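Local coordinates for protein oxalate biosynthetic component 1 (Burkholderia thailandensis, PDB 5IKY) that produces oxalate in quorum sensing-dependent oxalogenesis as a bifunctional enzyme that combines serine hydrolase and lyase activities in one chain, at residues P112-R117 against D146-W151; S289-R295 against Y326-F332; V345-I349 against L368-V373. One frame throughout, in Å; residues are numbered along the deposited sequence.

Contact 1: P112-R117 against D146-W151; sequences PPLITR and DGSLTW
Ile115 and Leu149 form the antiparallel hydrogen-bonded pair at the middle of this contact, with Ile115 N giving to Leu149 O (2.8 Å) and Leu149 N giving back to Ile115 O (3.0 Å). Next to it, Leu114 faces Thr150 as a non-hydrogen-bonded pair. Backbone pairing then resumes where Trp151 N donates to Pro113 O at 3.2 Å. That oxygen is gripped twice, because Thr150 OG1 also donates to it over 3.2 Å, from a position tilted 31° from the carbonyl plane. A chi1 of 180° puts OG1 beside the carbonyl carbon of Thr150, on the side of Pro113 O.

At the other end a serine replaces the strand pairing. Ser148 OG accepts from Arg117 N at 2.9 Å and donates to Asp146 OD1 at 2.7 Å, meeting the carboxylate on its anti side. Arg117 is the first residue of helix 117-121. Thr116, at the N-cap, caps a backbone N of the first turn, and its OG1 also hydrogen-bonds to Thr119 OG1; Ser148 OG takes the N-H of Arg117. The Arg117 chain runs past the backbone of Asp146 and Gly147, while its guanidinium makes a salt bridge with Glu121.

Apolar packing divides between the two faces. Leu114 lays CD1 against Ser148 CB (3.7 Å) on the face it shares with Thr150. Ile115 and Leu149 meet side by side on the reverse face. Further along, the Pro113 ring packs CG on Trp151 CB at 4.1 Å, and its CD lies at the edge of the indole.

Strand 149-150 is central in a three-stranded antiparallel sheet, between 114-115 and 142-143. Ile115 and Leu149 pack on helices 117-121 and 126-138, whereas Pro113 and Trp151 rest on Trp141 of a loop and on Ile156 of strand 156-160.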
ATOM      1  N   PRO A 112      25.491 -22.370  -4.272  1.00 67.17           N
ATOM      2  CA  PRO A 112      24.094 -22.838  -4.332  1.00 72.66           C
ATOM      3  C   PRO A 112      23.859 -23.900  -5.392  1.00 62.67           C
ATOM      4  O   PRO A 112      24.340 -23.723  -6.504  1.00 75.19           O
ATOM      5  CB  PRO A 112      23.309 -21.572  -4.668  1.00 65.55           C
ATOM      6  CG  PRO A 112      24.121 -20.465  -4.155  1.00 62.16           C
ATOM      7  CD  PRO A 112      25.573 -20.892  -4.292  1.00 63.81           C
ATOM      8  N   PRO A 113      23.143 -24.986  -5.041  1.00 66.84           N
ATOM      9  CA  PRO A 113      22.711 -25.995  -6.015  1.00 63.42           C
ATOM     10  C   PRO A 113      21.927 -25.358  -7.155  1.00 63.50           C
ATOM     11  O   PRO A 113      20.995 -24.596  -6.901  1.00 75.34           O
ATOM     12  CB  PRO A 113      21.820 -26.927  -5.190  1.00 66.86           C
ATOM     13  CG  PRO A 113      22.350 -26.812  -3.812  1.00 71.98           C
ATOM     14  CD  PRO A 113      22.805 -25.382  -3.659  1.00 68.08           C
ATOM     15  N   LEU A 114      22.306 -25.659  -8.392  1.00 70.22           N
ATOM     16  CA  LEU A 114      21.671 -25.040  -9.545  1.00 66.66           C
ATOM     17  C   LEU A 114      21.404 -26.052 -10.647  1.00 60.82           C
ATOM     18  O   LEU A 114      22.327 -26.679 -11.168  1.00 73.67           O
ATOM     19  CB  LEU A 114      22.538 -23.904 -10.091  1.00 68.45           C
ATOM     20  CG  LEU A 114      22.035 -23.219 -11.362  1.00 66.53           C
ATOM     21  CD1 LEU A 114      20.842 -22.332 -11.054  1.00 59.41           C
ATOM     22  CD2 LEU A 114      23.148 -22.419 -12.019  1.00 74.49           C
ATOM     23  N   ILE A 115      20.130 -26.215 -10.984  1.00 59.94           N
ATOM     24  CA  ILE A 115      19.735 -27.001 -12.141  1.00 65.44           C
ATOM     25  C   ILE A 115      19.365 -26.039 -13.263  1.00 70.82           C
ATOM     26  O   ILE A 115      18.298 -25.420 -13.241  1.00 65.78           O
ATOM     27  CB  ILE A 115      18.558 -27.938 -11.820  1.00 74.68           C
ATOM     28  CG1 ILE A 115      18.939 -28.885 -10.681  1.00 59.82           C
ATOM     29  CG2 ILE A 115      18.139 -28.717 -13.058  1.00 67.04           C
ATOM     30  CD1 ILE A 115      17.847 -29.849 -10.297  1.00 68.31           C
ATOM     31  N   THR A 116      20.263 -25.908 -14.233  1.00 70.79           N
ATOM     32  CA  THR A 116      20.120 -24.907 -15.285  1.00 77.91           C
ATOM     33  C   THR A 116      18.920 -25.166 -16.187  1.00 79.87           C
ATOM     34  O   THR A 116      18.466 -26.301 -16.331  1.00 82.22           O
ATOM     35  CB  THR A 116      21.381 -24.833 -16.162  1.00 72.69           C
ATOM     36  OG1 THR A 116      21.675 -26.134 -16.688  1.00 86.05           O
ATOM     37  CG2 THR A 116      22.566 -24.340 -15.347  1.00 69.10           C
ATOM     38  N   ARG A 117      18.420 -24.094 -16.791  1.00 77.25           N
ATOM     39  CA  ARG A 117      17.309 -24.170 -17.730  1.00 78.39           C
ATOM     40  C   ARG A 117      17.654 -25.069 -18.914  1.00 77.96           C
ATOM     41  O   ARG A 117      16.812 -25.826 -19.398  1.00 78.14           O
ATOM     42  CB  ARG A 117      16.932 -22.765 -18.209  1.00 77.95           C
ATOM     43  CG  ARG A 117      15.995 -22.723 -19.401  1.00 80.75           C
ATOM     44  CD  ARG A 117      15.081 -21.512 -19.326  1.00 99.23           C
ATOM     45  NE  ARG A 117      14.277 -21.350 -20.534  1.00122.26           N
ATOM     46  CZ  ARG A 117      13.210 -22.085 -20.826  1.00131.83           C
ATOM     47  NH1 ARG A 117      12.536 -21.866 -21.948  1.00131.71           N
ATOM     48  NH2 ARG A 117      12.820 -23.047 -20.005  1.00134.58           N
ATOM     49  N   ASP A 146      16.587 -16.418 -15.183  1.00 82.24           N
ATOM     50  CA  ASP A 146      17.024 -17.230 -16.311  1.00 81.19           C
ATOM     51  C   ASP A 146      16.025 -18.344 -16.620  1.00 81.45           C
ATOM     52  O   ASP A 146      15.839 -18.724 -17.775  1.00 83.72           O
ATOM     53  CB  ASP A 146      18.407 -17.819 -16.018  1.00 79.89           C
ATOM     54  CG  ASP A 146      18.852 -18.820 -17.063  1.00124.62           C
ATOM     55  OD1 ASP A 146      18.528 -20.017 -16.915  1.00141.34           O
ATOM     56  OD2 ASP A 146      19.534 -18.412 -18.026  1.00145.85           O
ATOM     57  N   GLY A 147      15.384 -18.865 -15.578  1.00 85.23           N
ATOM     58  CA  GLY A 147      14.445 -19.959 -15.732  1.00 69.99           C
ATOM     59  C   GLY A 147      14.983 -21.254 -15.156  1.00 75.92           C
ATOM     60  O   GLY A 147      14.446 -22.330 -15.412  1.00 73.77           O
ATOM     61  N   SER A 148      16.055 -21.147 -14.376  1.00 78.00           N
ATOM     62  CA  SER A 148      16.667 -22.309 -13.743  1.00 58.94           C
ATOM     63  C   SER A 148      16.113 -22.525 -12.339  1.00 68.33           C
ATOM     64  O   SER A 148      15.405 -21.672 -11.805  1.00 70.46           O
ATOM     65  CB  SER A 148      18.186 -22.146 -13.682  1.00 64.15           C
ATOM     66  OG  SER A 148      18.724 -21.903 -14.969  1.00 85.28           O
ATOM     67  N   LEU A 149      16.438 -23.669 -11.747  1.00 70.19           N
ATOM     68  CA  LEU A 149      16.030 -23.968 -10.379  1.00 61.88           C
ATOM     69  C   LEU A 149      17.235 -23.899  -9.444  1.00 63.03           C
ATOM     70  O   LEU A 149      18.309 -24.410  -9.766  1.00 71.95           O
ATOM     71  CB  LEU A 149      15.372 -25.346 -10.303  1.00 55.33           C
ATOM     72  CG  LEU A 149      14.109 -25.530 -11.149  1.00 62.02           C
ATOM     73  CD1 LEU A 149      13.665 -26.985 -11.142  1.00 60.35           C
ATOM     74  CD2 LEU A 149      12.992 -24.622 -10.653  1.00 55.75           C
ATOM     75  N   THR A 150      17.058 -23.262  -8.291  1.00 62.53           N
ATOM     76  CA  THR A 150      18.157 -23.084  -7.350  1.00 63.34           C
ATOM     77  C   THR A 150      17.711 -23.226  -5.897  1.00 62.82           C
ATOM     78  O   THR A 150      16.525 -23.121  -5.582  1.00 63.31           O
ATOM     79  CB  THR A 150      18.830 -21.708  -7.530  1.00 55.54           C
ATOM     80  OG1 THR A 150      19.897 -21.566  -6.583  1.00 85.61           O
ATOM     81  CG2 THR A 150      17.822 -20.591  -7.318  1.00 56.12           C
ATOM     82  N   TRP A 151      18.681 -23.460  -5.019  1.00 77.06           N
ATOM     83  CA  TRP A 151      18.433 -23.622  -3.591  1.00 62.18           C
ATOM     84  C   TRP A 151      19.308 -22.649  -2.804  1.00 66.42           C
ATOM     85  O   TRP A 151      20.525 -22.618  -2.983  1.00 69.20           O
ATOM     86  CB  TRP A 151      18.707 -25.066  -3.169  1.00 62.38           C
ATOM     87  CG  TRP A 151      18.505 -25.326  -1.715  1.00 60.41           C
ATOM     88  CD1 TRP A 151      19.451 -25.275  -0.733  1.00 54.54           C
ATOM     89  CD2 TRP A 151      17.278 -25.687  -1.073  1.00 52.95           C
ATOM     90  NE1 TRP A 151      18.887 -25.578   0.482  1.00 63.54           N
ATOM     91  CE2 TRP A 151      17.553 -25.836   0.300  1.00 52.86           C
ATOM     92  CE3 TRP A 151      15.972 -25.897  -1.526  1.00 52.23           C
ATOM     93  CZ2 TRP A 151      16.572 -26.186   1.224  1.00 51.99           C
ATOM     94  CZ3 TRP A 151      14.998 -26.240  -0.608  1.00 51.25           C
ATOM     95  CH2 TRP A 151      15.303 -26.381   0.751  1.00 60.52           C
TER

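Contact 2: S289-R295 against Y326-F332; sequences SQSPLRR and YDNPNAF
Phe332 turns one face of its ring to the backbone of Ser289, whose O sits 3.5 Å above the ring plane and over its centre. With CG anti to the backbone N (chi1 163°), the ring projects from the first turn of helix 330-343 in under residues 289-291. Its far rim slips beneath Arg294: Phe332 CE2 lies 3.4 Å from Arg294 NH1, over one face of a guanidinium inclined 30° to the ring.

Around that guanidinium the polar partners gather near its plane. NH1 donates to Ser289 O at 2.9 Å on a lone pair, and to Asp327 O at 3.3 Å. NH2 donates to Asn328 OD1 at 2.9 Å, to which NH1 also makes a weak hydrogen bond, while NE is taken by Thr280 O. A bend at chi3 (65°) turns the group toward these acceptors, and the Tyr326 ring stands almost perpendicular to it. Asn328 is itself held by a bond from ND2 to Gly316 O.

Flanking this centre, Asp327 N donates over 3.2 Å to Ser289 OG, which is also hydrogen-bonded to Arg286 O. The Gln290 chain lies against the Pro329 ring, with Gln290 NE2 3.4 Å from Pro329 CG.

The acceptors of Arg294 within the two loops, and Thr280 O, are neutral oxygens, most of them backbone carbonyls. The buried charge would probably polarise them and tie both loops to one rigid group.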
ATOM      1  N   SER A 289     -21.678 -27.372  13.003  1.00 68.29           N
ATOM      2  CA  SER A 289     -22.389 -26.610  11.978  1.00 61.39           C
ATOM      3  C   SER A 289     -23.321 -25.551  12.561  1.00 62.36           C
ATOM      4  O   SER A 289     -23.578 -24.529  11.926  1.00 67.22           O
ATOM      5  CB  SER A 289     -23.188 -27.552  11.074  1.00 61.24           C
ATOM      6  OG  SER A 289     -22.332 -28.323  10.248  1.00 65.35           O
ATOM      7  N   GLN A 290     -23.826 -25.795  13.767  1.00 60.46           N
ATOM      8  CA  GLN A 290     -24.747 -24.859  14.406  1.00 58.27           C
ATOM      9  C   GLN A 290     -24.103 -24.120  15.574  1.00 51.52           C
ATOM     10  O   GLN A 290     -24.791 -23.469  16.361  1.00 51.42           O
ATOM     11  CB  GLN A 290     -26.000 -25.591  14.887  1.00 47.37           C
ATOM     12  CG  GLN A 290     -26.759 -26.312  13.787  1.00 76.59           C
ATOM     13  CD  GLN A 290     -28.081 -26.876  14.267  1.00 76.72           C
ATOM     14  OE1 GLN A 290     -28.679 -26.366  15.216  1.00 86.74           O
ATOM     15  NE2 GLN A 290     -28.543 -27.938  13.619  1.00 92.06           N
ATOM     16  N   SER A 291     -22.784 -24.223  15.683  1.00 45.44           N
ATOM     17  CA  SER A 291     -22.056 -23.580  16.770  1.00 60.16           C
ATOM     18  C   SER A 291     -21.996 -22.063  16.612  1.00 66.03           C
ATOM     19  O   SER A 291     -21.750 -21.556  15.517  1.00 43.04           O
ATOM     20  CB  SER A 291     -20.637 -24.139  16.860  1.00 50.50           C
ATOM     21  OG  SER A 291     -19.862 -23.394  17.783  1.00 61.83           O
ATOM     22  N   PRO A 292     -22.211 -21.333  17.716  1.00 63.57           N
ATOM     23  CA  PRO A 292     -22.074 -19.871  17.733  1.00 45.29           C
ATOM     24  C   PRO A 292     -20.646 -19.416  17.417  1.00 48.43           C
ATOM     25  O   PRO A 292     -20.416 -18.228  17.188  1.00 50.97           O
ATOM     26  CB  PRO A 292     -22.462 -19.497  19.169  1.00 49.46           C
ATOM     27  CG  PRO A 292     -23.297 -20.641  19.652  1.00 52.65           C
ATOM     28  CD  PRO A 292     -22.721 -21.858  18.995  1.00 51.79           C
ATOM     29  N   LEU A 293     -19.702 -20.353  17.406  1.00 44.73           N
ATOM     30  CA  LEU A 293     -18.320 -20.041  17.060  1.00 51.52           C
ATOM     31  C   LEU A 293     -18.227 -19.505  15.634  1.00 55.13           C
ATOM     32  O   LEU A 293     -17.350 -18.701  15.315  1.00 53.74           O
ATOM     33  CB  LEU A 293     -17.431 -21.279  17.225  1.00 39.66           C
ATOM     34  CG  LEU A 293     -15.971 -21.143  16.784  1.00 44.85           C
ATOM     35  CD1 LEU A 293     -15.281 -20.034  17.555  1.00 45.86           C
ATOM     36  CD2 LEU A 293     -15.223 -22.457  16.951  1.00 49.99           C
ATOM     37  N   ARG A 294     -19.160 -19.931  14.788  1.00 48.46           N
ATOM     38  CA  ARG A 294     -19.164 -19.538  13.383  1.00 48.59           C
ATOM     39  C   ARG A 294     -19.483 -18.054  13.178  1.00 47.31           C
ATOM     40  O   ARG A 294     -19.557 -17.585  12.044  1.00 47.45           O
ATOM     41  CB  ARG A 294     -20.157 -20.402  12.599  1.00 43.84           C
ATOM     42  CG  ARG A 294     -19.791 -21.883  12.568  1.00 46.57           C
ATOM     43  CD  ARG A 294     -20.731 -22.673  11.668  1.00 47.09           C
ATOM     44  NE  ARG A 294     -20.605 -22.283  10.267  1.00 53.15           N
ATOM     45  CZ  ARG A 294     -21.325 -22.803   9.277  1.00 48.66           C
ATOM     46  NH1 ARG A 294     -22.228 -23.738   9.533  1.00 47.62           N
ATOM     47  NH2 ARG A 294     -21.139 -22.390   8.029  1.00 39.55           N
ATOM     48  N   ARG A 295     -19.669 -17.321  14.274  1.00 45.08           N
ATOM     49  CA  ARG A 295     -19.879 -15.877  14.204  1.00 46.72           C
ATOM     50  C   ARG A 295     -19.180 -15.138  15.349  1.00 42.83           C
ATOM     51  O   ARG A 295     -19.277 -13.917  15.455  1.00 48.92           O
ATOM     52  CB  ARG A 295     -21.375 -15.550  14.207  1.00 47.88           C
ATOM     53  CG  ARG A 295     -22.138 -16.069  15.415  1.00 50.69           C
ATOM     54  CD  ARG A 295     -23.591 -15.597  15.382  1.00 53.11           C
ATOM     55  NE  ARG A 295     -24.371 -16.125  16.497  1.00 49.46           N
ATOM     56  CZ  ARG A 295     -25.054 -17.266  16.462  1.00 63.96           C
ATOM     57  NH1 ARG A 295     -25.061 -18.009  15.362  1.00 52.38           N
ATOM     58  NH2 ARG A 295     -25.733 -17.665  17.530  1.00 54.35           N
ATOM     59  N   TYR A 326     -20.178 -29.169   5.344  1.00 54.92           N
ATOM     60  CA  TYR A 326     -20.872 -28.709   6.539  1.00 52.64           C
ATOM     61  C   TYR A 326     -22.309 -28.340   6.202  1.00 57.09           C
ATOM     62  O   TYR A 326     -22.629 -28.021   5.057  1.00 59.36           O
ATOM     63  CB  TYR A 326     -20.137 -27.516   7.164  1.00 58.38           C
ATOM     64  CG  TYR A 326     -19.789 -26.415   6.183  1.00 44.08           C
ATOM     65  CD1 TYR A 326     -18.664 -26.510   5.369  1.00 50.26           C
ATOM     66  CD2 TYR A 326     -20.576 -25.275   6.077  1.00 51.88           C
ATOM     67  CE1 TYR A 326     -18.341 -25.508   4.473  1.00 54.09           C
ATOM     68  CE2 TYR A 326     -20.256 -24.265   5.183  1.00 52.92           C
ATOM     69  CZ  TYR A 326     -19.139 -24.389   4.385  1.00 50.13           C
ATOM     70  OH  TYR A 326     -18.814 -23.392   3.493  1.00 71.21           O
ATOM     71  N   ASP A 327     -23.177 -28.396   7.205  1.00 60.45           N
ATOM     72  CA  ASP A 327     -24.580 -28.076   7.008  1.00 51.42           C
ATOM     73  C   ASP A 327     -24.859 -26.636   7.434  1.00 69.32           C
ATOM     74  O   ASP A 327     -24.126 -26.066   8.241  1.00 61.80           O
ATOM     75  CB  ASP A 327     -25.467 -29.050   7.788  1.00 58.32           C
ATOM     76  CG  ASP A 327     -26.937 -28.903   7.442  1.00 71.83           C
ATOM     77  OD1 ASP A 327     -27.244 -28.671   6.253  1.00 70.16           O
ATOM     78  OD2 ASP A 327     -27.782 -29.023   8.355  1.00 66.48           O
ATOM     79  N   ASN A 328     -25.910 -26.048   6.875  1.00 60.60           N
ATOM     80  CA  ASN A 328     -26.327 -24.707   7.260  1.00 57.53           C
ATOM     81  C   ASN A 328     -27.833 -24.646   7.507  1.00 58.21           C
ATOM     82  O   ASN A 328     -28.587 -24.187   6.649  1.00 52.17           O
ATOM     83  CB  ASN A 328     -25.925 -23.684   6.188  1.00 57.44           C
ATOM     84  CG  ASN A 328     -24.425 -23.675   5.913  1.00 60.22           C
ATOM     85  OD1 ASN A 328     -23.649 -23.074   6.654  1.00 50.62           O
ATOM     86  ND2 ASN A 328     -24.016 -24.337   4.838  1.00 45.42           N
ATOM     87  N   PRO A 329     -28.276 -25.121   8.682  1.00 56.80           N
ATOM     88  CA  PRO A 329     -29.697 -25.115   9.045  1.00 52.22           C
ATOM     89  C   PRO A 329     -30.289 -23.708   9.040  1.00 59.67           C
ATOM     90  O   PRO A 329     -29.565 -22.733   9.247  1.00 61.24           O
ATOM     91  CB  PRO A 329     -29.705 -25.710  10.457  1.00 48.99           C
ATOM     92  CG  PRO A 329     -28.452 -26.514  10.531  1.00 44.50           C
ATOM     93  CD  PRO A 329     -27.447 -25.747   9.726  1.00 45.87           C
ATOM     94  N   ASN A 330     -31.595 -23.618   8.814  1.00 49.76           N
ATOM     95  CA  ASN A 330     -32.266 -22.338   8.618  1.00 49.87           C
ATOM     96  C   ASN A 330     -32.264 -21.431   9.850  1.00 61.82           C
ATOM     97  O   ASN A 330     -32.026 -20.229   9.733  1.00 74.32           O
ATOM     98  CB  ASN A 330     -33.703 -22.579   8.150  1.00 50.07           C
ATOM     99  CG  ASN A 330     -33.765 -23.210   6.771  1.00 59.14           C
ATOM    100  OD1 ASN A 330     -32.988 -22.860   5.882  1.00 58.78           O
ATOM    101  ND2 ASN A 330     -34.690 -24.146   6.586  1.00 59.77           N
ATOM    102  N   ALA A 331     -32.535 -21.999  11.022  1.00 49.87           N
ATOM    103  CA  ALA A 331     -32.529 -21.213  12.255  1.00 56.98           C
ATOM    104  C   ALA A 331     -31.139 -20.663  12.540  1.00 65.91           C
ATOM    105  O   ALA A 331     -30.991 -19.541  13.023  1.00 69.52           O
ATOM    106  CB  ALA A 331     -33.008 -22.047  13.426  1.00 48.69           C
ATOM    107  N   PHE A 332     -30.125 -21.469  12.246  1.00 57.58           N
ATOM    108  CA  PHE A 332     -28.742 -21.047  12.404  1.00 50.72           C
ATOM    109  C   PHE A 332     -28.441 -19.862  11.501  1.00 55.86           C
ATOM    110  O   PHE A 332     -27.920 -18.840  11.952  1.00 54.53           O
ATOM    111  CB  PHE A 332     -27.784 -22.200  12.099  1.00 51.49           C
ATOM    112  CG  PHE A 332     -26.376 -21.757  11.838  1.00 51.09           C
ATOM    113  CD1 PHE A 332     -25.575 -21.308  12.874  1.00 47.54           C
ATOM    114  CD2 PHE A 332     -25.852 -21.789  10.556  1.00 51.52           C
ATOM    115  CE1 PHE A 332     -24.282 -20.893  12.636  1.00 44.44           C
ATOM    116  CE2 PHE A 332     -24.556 -21.380  10.311  1.00 57.89           C
ATOM    117  CZ  PHE A 332     -23.769 -20.933  11.351  1.00 44.82           C
TER

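Contact 3: V345-I349 against L368-V373; sequences VRPEI and LVKAGV
The contact belongs to a beta-alpha-beta crossover of the TIM-barrel fold, in which strand 346-351 leads through helices 354-360 and 365-370 to its parallel neighbour, strand 375-380. Two apolar side chains of the first strand, Pro347 and Ile349, meet Leu368 and Ala371 at the end of the second helix. Ile349 and Leu368 reach toward each other tip to tip, with Ile349 CD1 3.6 Å from Leu368 CD2 and about equally near the other methyl. Three residues on from Leu368, Ala371 sets CB against the Pro347 ring, 3.9 Å from Pro347 CG.

The chain turns out of the helix at Gly372, whose positive phi (122°) directs it back to the barrel past Arg346. Bent at both chi2 and chi3, the Arg346 side chain curls along this turn. Its CD comes 3.3 Å from Gly372 O, while one face of the guanidinium covers the backbone between Gly372 and Val373. No direct hydrogen bond joins the two segments. Water 1 bridges them instead, donating to Val345 O at 2.9 Å and to Ala371 O at 2.7 Å. Water 2 accepts from Arg346 NE (2.9 Å) at the guanidinium edge and makes a weak bond to Ala371 O. NH1 donates to Leu525 O, and NH2 makes a weak bond to Pro374 O.

Strand 346-351 itself runs between strands 310-313 and 375-380, hydrogen-bonded to both. Phe340 of helix 330-343 also packs on Pro347, and Phe313 of strand 310-313 touches both Pro347 and Ile349.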
ATOM      1  N   VAL A 345     -22.070  -6.406   9.307  1.00 46.73           N
ATOM      2  CA  VAL A 345     -21.421  -7.307   8.369  1.00 39.50           C
ATOM      3  C   VAL A 345     -22.345  -7.663   7.205  1.00 51.46           C
ATOM      4  O   VAL A 345     -23.504  -8.021   7.404  1.00 42.84           O
ATOM      5  CB  VAL A 345     -20.959  -8.596   9.072  1.00 43.20           C
ATOM      6  CG1 VAL A 345     -20.249  -9.516   8.092  1.00 36.94           C
ATOM      7  CG2 VAL A 345     -20.055  -8.257  10.245  1.00 35.66           C
ATOM      8  N   ARG A 346     -21.819  -7.544   5.991  1.00 35.81           N
ATOM      9  CA  ARG A 346     -22.533  -7.936   4.783  1.00 42.74           C
ATOM     10  C   ARG A 346     -22.177  -9.370   4.422  1.00 42.92           C
ATOM     11  O   ARG A 346     -21.004  -9.717   4.346  1.00 48.68           O
ATOM     12  CB  ARG A 346     -22.182  -6.995   3.629  1.00 44.50           C
ATOM     13  CG  ARG A 346     -22.862  -7.320   2.306  1.00 41.65           C
ATOM     14  CD  ARG A 346     -24.057  -6.413   2.070  1.00 39.00           C
ATOM     15  NE  ARG A 346     -23.722  -5.002   2.250  1.00 48.70           N
ATOM     16  CZ  ARG A 346     -23.350  -4.183   1.269  1.00 36.58           C
ATOM     17  NH1 ARG A 346     -23.065  -2.917   1.538  1.00 36.49           N
ATOM     18  NH2 ARG A 346     -23.268  -4.623   0.020  1.00 44.97           N
ATOM     19  N   PRO A 347     -23.187 -10.220   4.209  1.00 42.63           N
ATOM     20  CA  PRO A 347     -22.864 -11.601   3.835  1.00 42.29           C
ATOM     21  C   PRO A 347     -22.315 -11.702   2.417  1.00 38.06           C
ATOM     22  O   PRO A 347     -22.681 -10.901   1.560  1.00 50.57           O
ATOM     23  CB  PRO A 347     -24.213 -12.319   3.943  1.00 46.00           C
ATOM     24  CG  PRO A 347     -25.224 -11.251   3.729  1.00 38.61           C
ATOM     25  CD  PRO A 347     -24.637 -10.002   4.336  1.00 43.64           C
ATOM     26  N   GLU A 348     -21.428 -12.664   2.183  1.00 48.19           N
ATOM     27  CA  GLU A 348     -21.073 -13.041   0.822  1.00 41.51           C
ATOM     28  C   GLU A 348     -21.569 -14.448   0.576  1.00 50.81           C
ATOM     29  O   GLU A 348     -21.146 -15.393   1.244  1.00 50.73           O
ATOM     30  CB  GLU A 348     -19.570 -12.973   0.576  1.00 40.54           C
ATOM     31  CG  GLU A 348     -19.190 -13.193  -0.881  1.00 61.29           C
ATOM     32  CD  GLU A 348     -17.704 -13.424  -1.072  1.00 84.17           C
ATOM     33  OE1 GLU A 348     -17.089 -14.104  -0.222  1.00 86.01           O
ATOM     34  OE2 GLU A 348     -17.149 -12.915  -2.071  1.00 85.30           O
ATOM     35  N   ILE A 349     -22.474 -14.586  -0.382  1.00 50.11           N
ATOM     36  CA  ILE A 349     -23.062 -15.883  -0.659  1.00 48.07           C
ATOM     37  C   ILE A 349     -22.064 -16.772  -1.377  1.00 51.69           C
ATOM     38  O   ILE A 349     -21.721 -16.528  -2.533  1.00 44.51           O
ATOM     39  CB  ILE A 349     -24.334 -15.760  -1.507  1.00 53.60           C
ATOM     40  CG1 ILE A 349     -25.155 -14.541  -1.069  1.00 51.57           C
ATOM     41  CG2 ILE A 349     -25.145 -17.043  -1.428  1.00 44.76           C
ATOM     42  CD1 ILE A 349     -25.605 -14.587   0.367  1.00 62.20           C
ATOM     43  N   LEU A 368     -31.914 -11.754   2.225  1.00 49.31           N
ATOM     44  CA  LEU A 368     -30.589 -11.374   1.738  1.00 43.82           C
ATOM     45  C   LEU A 368     -30.550  -9.929   1.252  1.00 44.25           C
ATOM     46  O   LEU A 368     -29.554  -9.232   1.443  1.00 50.10           O
ATOM     47  CB  LEU A 368     -30.139 -12.314   0.621  1.00 47.86           C
ATOM     48  CG  LEU A 368     -29.695 -13.696   1.099  1.00 40.10           C
ATOM     49  CD1 LEU A 368     -29.297 -14.576  -0.074  1.00 45.88           C
ATOM     50  CD2 LEU A 368     -28.550 -13.556   2.093  1.00 43.88           C
ATOM     51  N   VAL A 369     -31.629  -9.485   0.614  1.00 52.09           N
ATOM     52  CA  VAL A 369     -31.741  -8.089   0.209  1.00 47.42           C
ATOM     53  C   VAL A 369     -31.742  -7.207   1.452  1.00 58.98           C
ATOM     54  O   VAL A 369     -31.019  -6.211   1.523  1.00 43.24           O
ATOM     55  CB  VAL A 369     -33.012  -7.833  -0.622  1.00 50.90           C
ATOM     56  CG1 VAL A 369     -33.296  -6.346  -0.727  1.00 40.79           C
ATOM     57  CG2 VAL A 369     -32.875  -8.453  -2.004  1.00 41.25           C
ATOM     58  N   LYS A 370     -32.537  -7.604   2.441  1.00 43.77           N
ATOM     59  CA  LYS A 370     -32.617  -6.898   3.718  1.00 44.12           C
ATOM     60  C   LYS A 370     -31.259  -6.839   4.419  1.00 46.41           C
ATOM     61  O   LYS A 370     -31.000  -5.934   5.212  1.00 56.60           O
ATOM     62  CB  LYS A 370     -33.652  -7.565   4.630  1.00 40.60           C
ATOM     63  CG  LYS A 370     -33.884  -6.847   5.951  1.00 59.78           C
ATOM     64  CD  LYS A 370     -34.739  -7.681   6.894  1.00 66.61           C
ATOM     65  CE  LYS A 370     -34.870  -7.013   8.255  1.00 77.57           C
ATOM     66  NZ  LYS A 370     -35.607  -7.863   9.231  1.00 79.66           N
ATOM     67  N   ALA A 371     -30.393  -7.800   4.114  1.00 46.33           N
ATOM     68  CA  ALA A 371     -29.072  -7.865   4.730  1.00 38.05           C
ATOM     69  C   ALA A 371     -28.122  -6.816   4.154  1.00 58.14           C
ATOM     70  O   ALA A 371     -27.006  -6.646   4.646  1.00 41.50           O
ATOM     71  CB  ALA A 371     -28.477  -9.260   4.566  1.00 38.03           C
ATOM     72  N   GLY A 372     -28.563  -6.122   3.107  1.00 42.95           N
ATOM     73  CA  GLY A 372     -27.781  -5.045   2.527  1.00 37.62           C
ATOM     74  C   GLY A 372     -27.439  -5.223   1.059  1.00 44.16           C
ATOM     75  O   GLY A 372     -27.066  -6.312   0.620  1.00 58.20           O
ATOM     76  N   VAL A 373     -27.556  -4.137   0.302  1.00 53.36           N
ATOM     77  CA  VAL A 373     -27.306  -4.163  -1.133  1.00 54.44           C
ATOM     78  C   VAL A 373     -26.095  -3.298  -1.493  1.00 46.15           C
ATOM     79  O   VAL A 373     -25.804  -2.323  -0.802  1.00 54.27           O
ATOM     80  CB  VAL A 373     -28.545  -3.685  -1.920  1.00 55.83           C
ATOM     81  CG1 VAL A 373     -29.693  -4.660  -1.735  1.00 39.29           C
ATOM     82  CG2 VAL A 373     -28.949  -2.289  -1.481  1.00 38.88           C
TER
HETATM   83  O   HOH W   1     -26.320  -7.339   7.170  1.00 36.89           O
HETATM   84  O   HOH W   2     -24.345  -4.585   5.058  1.00 51.19           O

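Overall arrangement
Contacts 2 and 3 belong to one region, the TIM-barrel part of the chain related to beta-keto acid cleavage enzymes, and helix 330-343 followed by strand 346-351 carries the chain from one to the other. Their centres are about 17 Å apart and their nearest atoms about 8 Å. Contact 2 is nearer the magnesium ion bound at His227 and Glu477: the Tyr326 side chain lies about 7 Å from the metal, that of Ile349 in contact 3 about 12 Å. Contact 1 belongs to the N-terminal domain and stands well apart, its centre about 49 Å from that of either other contact. The three follow one another along the chain.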